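Local coordinates for paenibacillus xanthan lyase (Paenibacillus, PDB 6F2P), which cleaves xanthan by an eliminative reaction, acting on the bond between terminal mannose and glucuronic acid in the side chains of this bacterial polysaccharide, at residues P774-D780 with D804-S810; D780-Y785 with K795-N801; L874-K878 with L893-L898. All blocks are in the same frame, centred on the assembly; numbering follows the deposited sequence.

Interaction 1: P774-D780 with D804-S810; sequences PINALTD and DDYVEFS. With CA (calcium ion), chain D.
D780 and D805 meet on a calcium ion at the end of a short antiparallel strand pair. Their side chains approach at about a right angle, with the carboxylate planes 61° apart. D780 gives OD1 to the calcium at 2.5 Å and D805 gives OD2 at 2.6 Å; N801 supplies a further ligand, and the ion would offset the repulsion between two acids held so close. D805 OD2 also accepts a hydrogen bond from A802 N. T779 suits the place beside them because its branches do different work. OG1 donates to the anti lone pair of D780 OD1 and accepts from Y806 N at 3.3 Å, while CG2 lies against the Y806 ring, 3.4 Å from CE2. Y806 has CG between its backbone N and carbonyl carbon (chi1 65°), a turn that brings the ring alongside 777-779, with A777 CB in its plane at the edge.

Farther along, N776 and A777 both face E808, forming a classic beta bulge. N776 and E808 run side by side, and N776 ND2 donates to E808 OE2 at 2.6 Å, on the anti side and 32° out of the carboxylate plane. N776 N bonds E808 O as well, so N776 holds E808 by both its backbone O and its carboxylate; the small A777 fits between E808 and Y806. Beyond the bulge, I775 and F809 also lie side by side, CG1 of I775 being 4.1 Å from CD1 of F809.

Strand 775-778 lies at one edge of a five-stranded sheet. Strand 871-882 pairs with the other side of strand 806-813, and its R876 makes a salt bridge to E808 OE1 and a cation-pi contact with Y806, while F809 packs inward on L796, F798, L893 and F896.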
# COMPACT_ATOMS: atom_id res chain seq x y z
N PRO A 774 -8.36 -13.92 -14.12
CA PRO A 774 -7.81 -13.70 -12.78
C PRO A 774 -8.55 -14.59 -11.80
O PRO A 774 -9.78 -14.69 -11.87
CB PRO A 774 -8.11 -12.23 -12.50
CG PRO A 774 -9.19 -11.85 -13.48
CD PRO A 774 -8.95 -12.70 -14.69
N ILE A 775 -7.81 -15.24 -10.90
CA ILE A 775 -8.44 -16.13 -9.95
C ILE A 775 -8.60 -15.45 -8.60
O ILE A 775 -7.63 -14.97 -8.01
CB ILE A 775 -7.66 -17.42 -9.79
CG1 ILE A 775 -7.68 -18.20 -11.10
CG2 ILE A 775 -8.25 -18.25 -8.65
CD1 ILE A 775 -6.81 -19.45 -11.10
N ASN A 776 -9.83 -15.42 -8.11
CA ASN A 776 -10.12 -14.72 -6.86
C ASN A 776 -9.99 -15.59 -5.60
O ASN A 776 -9.69 -15.07 -4.53
CB ASN A 776 -11.51 -14.08 -6.94
CG ASN A 776 -11.89 -13.36 -5.66
OD1 ASN A 776 -11.25 -12.38 -5.26
ND2 ASN A 776 -12.97 -13.83 -5.03
N ALA A 777 -10.20 -16.90 -5.75
CA ALA A 777 -10.16 -17.84 -4.63
C ALA A 777 -10.11 -19.28 -5.15
O ALA A 777 -10.67 -19.57 -6.21
CB ALA A 777 -11.36 -17.65 -3.72
N LEU A 778 -9.46 -20.17 -4.41
CA LEU A 778 -9.31 -21.56 -4.85
C LEU A 778 -8.83 -22.49 -3.73
O LEU A 778 -8.29 -22.03 -2.72
CB LEU A 778 -8.36 -21.66 -6.05
CG LEU A 778 -6.86 -21.51 -5.78
CD1 LEU A 778 -6.06 -21.98 -6.98
CD2 LEU A 778 -6.50 -20.07 -5.45
N THR A 779 -9.04 -23.79 -3.91
CA THR A 779 -8.61 -24.80 -2.95
C THR A 779 -7.49 -25.63 -3.55
O THR A 779 -6.66 -26.20 -2.83
CB THR A 779 -9.74 -25.77 -2.62
OG1 THR A 779 -10.08 -26.53 -3.78
CG2 THR A 779 -10.94 -25.02 -2.13
N ASP A 780 -7.50 -25.71 -4.87
CA ASP A 780 -6.53 -26.49 -5.62
C ASP A 780 -6.00 -25.67 -6.79
O ASP A 780 -6.77 -25.01 -7.49
CB ASP A 780 -7.18 -27.78 -6.12
CG ASP A 780 -7.34 -28.81 -5.03
OD1 ASP A 780 -8.32 -28.72 -4.27
OD2 ASP A 780 -6.47 -29.72 -4.94
N ASP A 804 -16.42 -30.27 -2.70
CA ASP A 804 -16.34 -28.92 -2.15
C ASP A 804 -15.07 -28.13 -2.54
O ASP A 804 -14.93 -26.96 -2.19
CB ASP A 804 -16.58 -28.90 -0.64
CG ASP A 804 -18.03 -29.16 -0.29
OD1 ASP A 804 -18.90 -28.85 -1.14
OD2 ASP A 804 -18.30 -29.67 0.81
N ASP A 805 -14.17 -28.78 -3.27
CA ASP A 805 -13.06 -28.08 -3.90
C ASP A 805 -13.63 -27.13 -4.94
O ASP A 805 -14.59 -27.46 -5.64
CB ASP A 805 -12.11 -29.06 -4.58
CG ASP A 805 -11.05 -29.61 -3.65
OD1 ASP A 805 -10.89 -29.08 -2.52
OD2 ASP A 805 -10.35 -30.55 -4.07
N TYR A 806 -13.03 -25.95 -5.05
CA TYR A 806 -13.53 -24.98 -6.02
C TYR A 806 -12.41 -24.13 -6.61
O TYR A 806 -11.29 -24.12 -6.10
CB TYR A 806 -14.59 -24.07 -5.37
CG TYR A 806 -14.05 -23.20 -4.27
CD1 TYR A 806 -13.54 -21.94 -4.54
CD2 TYR A 806 -14.06 -23.64 -2.95
CE1 TYR A 806 -13.04 -21.14 -3.54
CE2 TYR A 806 -13.56 -22.84 -1.94
CZ TYR A 806 -13.05 -21.59 -2.24
OH TYR A 806 -12.56 -20.79 -1.24
N VAL A 807 -12.74 -23.45 -7.70
CA VAL A 807 -11.91 -22.39 -8.25
C VAL A 807 -12.85 -21.24 -8.60
O VAL A 807 -13.87 -21.44 -9.25
CB VAL A 807 -11.16 -22.82 -9.53
CG1 VAL A 807 -10.24 -21.71 -10.01
CG2 VAL A 807 -10.39 -24.11 -9.28
N GLU A 808 -12.52 -20.04 -8.12
CA GLU A 808 -13.39 -18.90 -8.29
C GLU A 808 -12.70 -17.86 -9.17
O GLU A 808 -11.58 -17.42 -8.87
CB GLU A 808 -13.75 -18.32 -6.92
CG GLU A 808 -14.71 -17.13 -6.95
CD GLU A 808 -15.15 -16.71 -5.56
OE1 GLU A 808 -16.28 -17.05 -5.16
OE2 GLU A 808 -14.36 -16.03 -4.86
N PHE A 809 -13.35 -17.50 -10.27
CA PHE A 809 -12.77 -16.57 -11.23
C PHE A 809 -13.42 -15.19 -11.13
O PHE A 809 -14.52 -15.06 -10.60
CB PHE A 809 -12.95 -17.08 -12.66
CG PHE A 809 -12.41 -18.46 -12.90
CD1 PHE A 809 -11.09 -18.63 -13.30
CD2 PHE A 809 -13.22 -19.57 -12.76
CE1 PHE A 809 -10.58 -19.90 -13.54
CE2 PHE A 809 -12.73 -20.84 -13.01
CZ PHE A 809 -11.40 -21.01 -13.40
N SER A 810 -12.75 -14.18 -11.67
CA SER A 810 -13.36 -12.86 -11.77
C SER A 810 -13.53 -12.48 -13.24
O SER A 810 -12.56 -12.42 -13.99
CB SER A 810 -12.52 -11.81 -11.05
OG SER A 810 -13.17 -10.55 -11.11
CA CA D . -8.27 -30.38 -2.45

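Interaction 2: D780-Y785 with K795-N801; sequences DTPVVY and KLGFNNN. With CA (calcium ion), chain D.
D780 and N799 are joined by an ordered water that three protein groups grip. It donates to D780 O and to N800 OD1, the latter at 3.1 Å, and accepts from N799 N at 2.9 Å, so one molecule bridges the two segments beyond the last backbone bond of the ladder. N801 adds OD1 to the calcium ion that D780 binds.

N799 ties the next step. With CG anti to its carbonyl carbon (chi1 -75°), the amide reaches across to T781, and ND2 donates to T781 O at 2.7 Å. The bond is almost straight at 174° and lies in the plane of both the amide and the carbonyl, as a flat donor allows. OD1 of the same amide accepts from K890 NZ. A leucine here would probably leave T781 O without this donor and K890 NZ without this acceptor, loosening the hold on 781-782.

From V783 to Y785 the contact is a regular antiparallel ladder with G797 to K795, including G797 N to V783 O at 2.7 Å. Glycine suits position 797 because the edge of the Y785 ring comes to its CA, where a beta-carbon would probably crowd the ring; V783 CG1 sits over one face of that ring. K795 extends past Y785, its CE 4.0 Å from Y785 CB, and carries its charge to D787. On the face of the sheet opposite Y785 and K795, L796 CD1 meets V784 CG2 at 3.6 Å and also touches P782 CB.

Strands 783-786 and 794-798 form a beta hairpin. Strand 891-900 pairs with the far side of the second strand, and F798 packs on its L891 and on V807 of strand 806-813 in the opposing sheet.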
# COMPACT_ATOMS: atom_id res chain seq x y z
N ASP A 780 -7.50 -25.71 -4.87
CA ASP A 780 -6.53 -26.49 -5.62
C ASP A 780 -6.00 -25.67 -6.79
O ASP A 780 -6.77 -25.01 -7.49
CB ASP A 780 -7.18 -27.78 -6.12
CG ASP A 780 -7.34 -28.81 -5.03
OD1 ASP A 780 -8.32 -28.72 -4.27
OD2 ASP A 780 -6.47 -29.72 -4.94
N THR A 781 -4.69 -25.73 -7.01
CA THR A 781 -4.09 -24.97 -8.10
C THR A 781 -4.34 -25.61 -9.47
O THR A 781 -4.00 -26.77 -9.69
CB THR A 781 -2.58 -24.80 -7.90
OG1 THR A 781 -2.35 -24.07 -6.69
CG2 THR A 781 -1.97 -24.03 -9.06
N PRO A 782 -4.93 -24.85 -10.39
CA PRO A 782 -5.14 -25.34 -11.76
C PRO A 782 -3.91 -25.10 -12.62
O PRO A 782 -3.09 -24.24 -12.31
CB PRO A 782 -6.30 -24.48 -12.25
CG PRO A 782 -6.10 -23.18 -11.55
CD PRO A 782 -5.53 -23.52 -10.19
N VAL A 783 -3.78 -25.87 -13.70
CA VAL A 783 -2.68 -25.70 -14.64
C VAL A 783 -3.25 -25.53 -16.06
O VAL A 783 -4.24 -26.17 -16.41
CB VAL A 783 -1.73 -26.92 -14.62
CG1 VAL A 783 -0.55 -26.70 -15.57
CG2 VAL A 783 -1.25 -27.19 -13.21
N VAL A 784 -2.63 -24.66 -16.85
CA VAL A 784 -3.02 -24.47 -18.24
C VAL A 784 -2.30 -25.46 -19.15
O VAL A 784 -1.08 -25.59 -19.10
CB VAL A 784 -2.71 -23.03 -18.72
CG1 VAL A 784 -2.97 -22.90 -20.20
CG2 VAL A 784 -3.52 -22.02 -17.93
N TYR A 785 -3.06 -26.16 -19.99
CA TYR A 785 -2.47 -27.04 -20.99
C TYR A 785 -2.78 -26.54 -22.40
O TYR A 785 -3.80 -25.90 -22.62
CB TYR A 785 -3.01 -28.45 -20.83
CG TYR A 785 -2.72 -29.07 -19.49
CD1 TYR A 785 -1.46 -29.59 -19.20
CD2 TYR A 785 -3.70 -29.16 -18.51
CE1 TYR A 785 -1.19 -30.17 -17.97
CE2 TYR A 785 -3.44 -29.74 -17.28
CZ TYR A 785 -2.18 -30.24 -17.01
OH TYR A 785 -1.91 -30.81 -15.79
N LYS A 795 -6.53 -24.71 -22.55
CA LYS A 795 -7.59 -25.08 -21.63
C LYS A 795 -7.04 -25.03 -20.19
O LYS A 795 -5.83 -25.08 -19.98
CB LYS A 795 -8.12 -26.47 -21.97
CG LYS A 795 -7.07 -27.56 -21.89
CD LYS A 795 -7.52 -28.86 -22.55
CE LYS A 795 -6.43 -29.92 -22.42
NZ LYS A 795 -6.55 -30.97 -23.46
N LEU A 796 -7.94 -24.91 -19.21
CA LEU A 796 -7.52 -24.86 -17.81
C LEU A 796 -7.88 -26.15 -17.09
O LEU A 796 -9.06 -26.48 -16.93
CB LEU A 796 -8.16 -23.67 -17.09
CG LEU A 796 -7.60 -23.41 -15.69
CD1 LEU A 796 -6.11 -23.15 -15.78
CD2 LEU A 796 -8.30 -22.27 -14.98
N GLY A 797 -6.85 -26.88 -16.67
CA GLY A 797 -7.04 -28.16 -16.01
C GLY A 797 -7.15 -27.96 -14.51
O GLY A 797 -6.17 -27.61 -13.86
N PHE A 798 -8.34 -28.17 -13.97
CA PHE A 798 -8.52 -28.14 -12.53
C PHE A 798 -7.80 -29.36 -11.97
O PHE A 798 -7.69 -30.38 -12.65
CB PHE A 798 -10.00 -28.24 -12.16
CG PHE A 798 -10.78 -26.98 -12.41
CD1 PHE A 798 -10.35 -26.04 -13.35
CD2 PHE A 798 -11.94 -26.72 -11.69
CE1 PHE A 798 -11.08 -24.88 -13.58
CE2 PHE A 798 -12.67 -25.55 -11.92
CZ PHE A 798 -12.24 -24.63 -12.86
N ASN A 799 -7.31 -29.25 -10.75
CA ASN A 799 -6.66 -30.38 -10.09
C ASN A 799 -7.40 -30.79 -8.83
O ASN A 799 -6.83 -31.44 -7.95
CB ASN A 799 -5.21 -30.04 -9.76
CG ASN A 799 -4.33 -30.07 -10.99
OD1 ASN A 799 -4.28 -31.07 -11.70
ND2 ASN A 799 -3.65 -28.96 -11.26
N ASN A 800 -8.67 -30.41 -8.77
CA ASN A 800 -9.53 -30.65 -7.61
C ASN A 800 -9.52 -32.09 -7.13
O ASN A 800 -9.74 -33.02 -7.92
CB ASN A 800 -10.95 -30.18 -7.92
CG ASN A 800 -11.00 -28.71 -8.30
OD1 ASN A 800 -10.07 -28.19 -8.91
ND2 ASN A 800 -12.09 -28.04 -7.93
N ASN A 801 -9.27 -32.26 -5.82
CA ASN A 801 -9.09 -33.55 -5.16
C ASN A 801 -10.38 -34.19 -4.71
O ASN A 801 -10.51 -35.41 -4.75
CB ASN A 801 -8.27 -33.40 -3.87
CG ASN A 801 -6.89 -32.87 -4.10
OD1 ASN A 801 -6.48 -31.90 -3.46
ND2 ASN A 801 -6.15 -33.51 -5.00
CA CA D . -8.27 -30.38 -2.45
O HOH W 1 -7.61 -26.56 -9.78

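Interaction 3: L874-K878 with L893-L898; sequences LFRLK and LDNFSL. With CA (calcium ion), chain C.
The apolar core of a calcium-binding beta-sandwich is closed here, where F875 and L877 of one sheet meet L893, F896 and L898 of the other. The two strands are not paired: the axes of the two short segments come no closer than 11.2 Å, their N-to-C directions 134° apart, so side chains alone span the distance. F875 turns its edge to the face of F896, CD2 lying over that face; the ring centroids are 5.5 Å apart and the planes are inclined at 52°, a tilted edge-to-face pair. Two large rings suit a separation this wide. L898 comes from the opposite direction and sets CD2 3.9 Å from CE2 of F875, against the outer part of the ring.

L877 and L893 reach toward each other tip to tip, CD1 of L877 standing 3.7 Å from CD2 of L893. The same CD1 is 3.8 Å from F896 CZ, so one methyl touches both a leucine and a phenylalanine. L893 carries CG anti to its backbone N (chi1 178°), which extends the branch into the core.

D894 and N895 both face R824, a classic beta bulge, and this extra residue lets L893 and F896, three positions apart, both point inward. At the bulge D894 binds calcium twice, through OD1 at 2.3 Å and through its backbone O; E769, E771, S791 and K794 complete the site, while D894 OD2 pairs with R824.

Strand 871-882 runs between strands 806-813 and 832-838, whose L811, Y834, L836 and I838 pack round F875 and L877. Strand 891-900 lies between strands 794-798 and 817-826 in the opposing sheet, with I825 against L893 and Y819 against L898.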
# COMPACT_ATOMS: atom_id res chain seq x y z
N LEU A 874 -17.95 -12.79 -9.53
CA LEU A 874 -17.19 -13.98 -9.20
C LEU A 874 -17.93 -15.25 -9.65
O LEU A 874 -18.99 -15.59 -9.11
CB LEU A 874 -16.89 -14.03 -7.71
CG LEU A 874 -16.26 -12.78 -7.10
CD1 LEU A 874 -16.32 -12.87 -5.57
CD2 LEU A 874 -14.83 -12.59 -7.59
N PHE A 875 -17.35 -15.93 -10.63
CA PHE A 875 -17.87 -17.19 -11.13
C PHE A 875 -17.12 -18.33 -10.46
O PHE A 875 -15.93 -18.53 -10.72
CB PHE A 875 -17.67 -17.30 -12.65
CG PHE A 875 -18.59 -16.43 -13.47
CD1 PHE A 875 -18.61 -15.06 -13.31
CD2 PHE A 875 -19.39 -17.00 -14.44
CE1 PHE A 875 -19.44 -14.27 -14.09
CE2 PHE A 875 -20.22 -16.22 -15.22
CZ PHE A 875 -20.25 -14.86 -15.05
N ARG A 876 -17.80 -19.06 -9.59
CA ARG A 876 -17.17 -20.17 -8.87
C ARG A 876 -17.66 -21.53 -9.37
O ARG A 876 -18.87 -21.76 -9.51
CB ARG A 876 -17.43 -20.05 -7.37
CG ARG A 876 -17.07 -21.30 -6.59
CD ARG A 876 -17.31 -21.12 -5.10
NE ARG A 876 -16.64 -19.94 -4.57
CZ ARG A 876 -16.33 -19.76 -3.29
NH1 ARG A 876 -16.62 -20.69 -2.40
NH2 ARG A 876 -15.71 -18.65 -2.91
N LEU A 877 -16.72 -22.43 -9.65
CA LEU A 877 -17.06 -23.80 -10.03
C LEU A 877 -16.62 -24.77 -8.93
O LEU A 877 -15.43 -24.95 -8.67
CB LEU A 877 -16.41 -24.16 -11.37
CG LEU A 877 -17.03 -23.60 -12.66
CD1 LEU A 877 -16.15 -23.93 -13.83
CD2 LEU A 877 -18.44 -24.15 -12.89
N LYS A 878 -17.62 -25.40 -8.30
CA LYS A 878 -17.39 -26.23 -7.14
C LYS A 878 -17.60 -27.70 -7.44
O LYS A 878 -18.64 -28.10 -7.97
CB LYS A 878 -18.33 -25.81 -6.01
CG LYS A 878 -18.20 -26.65 -4.75
CD LYS A 878 -19.23 -26.28 -3.69
CE LYS A 878 -20.65 -26.60 -4.15
NZ LYS A 878 -21.66 -26.31 -3.10
N LEU A 893 -11.42 -26.95 -18.23
CA LEU A 893 -12.24 -25.78 -18.55
C LEU A 893 -11.63 -24.95 -19.69
O LEU A 893 -10.48 -24.50 -19.60
CB LEU A 893 -12.42 -24.93 -17.30
CG LEU A 893 -13.21 -23.61 -17.37
CD1 LEU A 893 -14.61 -23.82 -17.93
CD2 LEU A 893 -13.28 -23.02 -15.97
N ASP A 894 -12.39 -24.73 -20.75
CA ASP A 894 -11.89 -23.96 -21.89
C ASP A 894 -12.27 -22.49 -21.76
O ASP A 894 -11.40 -21.62 -21.81
CB ASP A 894 -12.39 -24.54 -23.22
CG ASP A 894 -11.74 -23.87 -24.44
OD1 ASP A 894 -10.82 -23.03 -24.26
OD2 ASP A 894 -12.12 -24.20 -25.59
N ASN A 895 -13.56 -22.21 -21.59
CA ASN A 895 -14.02 -20.83 -21.45
C ASN A 895 -15.43 -20.69 -20.88
O ASN A 895 -16.09 -21.68 -20.57
CB ASN A 895 -13.91 -20.08 -22.79
CG ASN A 895 -14.82 -20.65 -23.87
OD1 ASN A 895 -15.88 -21.21 -23.59
ND2 ASN A 895 -14.41 -20.49 -25.13
N PHE A 896 -15.86 -19.45 -20.72
CA PHE A 896 -17.24 -19.13 -20.42
C PHE A 896 -17.78 -18.28 -21.57
O PHE A 896 -17.02 -17.57 -22.23
CB PHE A 896 -17.37 -18.33 -19.12
CG PHE A 896 -17.05 -19.12 -17.88
CD1 PHE A 896 -17.96 -20.03 -17.37
CD2 PHE A 896 -15.86 -18.91 -17.20
CE1 PHE A 896 -17.69 -20.74 -16.23
CE2 PHE A 896 -15.58 -19.62 -16.04
CZ PHE A 896 -16.50 -20.54 -15.56
N SER A 897 -19.08 -18.36 -21.80
CA SER A 897 -19.77 -17.43 -22.67
C SER A 897 -21.00 -16.93 -21.92
O SER A 897 -21.64 -17.70 -21.22
CB SER A 897 -20.20 -18.10 -23.97
OG SER A 897 -19.08 -18.45 -24.76
N LEU A 898 -21.32 -15.66 -22.06
CA LEU A 898 -22.59 -15.14 -21.57
C LEU A 898 -23.45 -14.80 -22.77
O LEU A 898 -23.09 -13.93 -23.56
CB LEU A 898 -22.40 -13.90 -20.70
CG LEU A 898 -21.32 -13.95 -19.63
CD1 LEU A 898 -21.38 -12.69 -18.79
CD2 LEU A 898 -21.45 -15.18 -18.76
CA CA C . -9.37 -21.37 -23.76

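From the N terminus, strand 775-778 leads through D780 into strand 783-786. The hairpin of interaction 2 closes first, over nine residues, and lies nested inside the longer loop that interaction 1 closes when strand 806-813 returns beside 775-778; both share D780 and one calcium. Interaction 3 follows in series, after the chain has added strands 817-826, 832-838, 841-848 and 857-867, and crosses neither. Interaction 1 belongs to one sheet of the sandwich and interaction 2 to the other; interaction 3 spans both. Backbone pairing of F809 with F875 and of L796 with L893 carries each sheet into interaction 3.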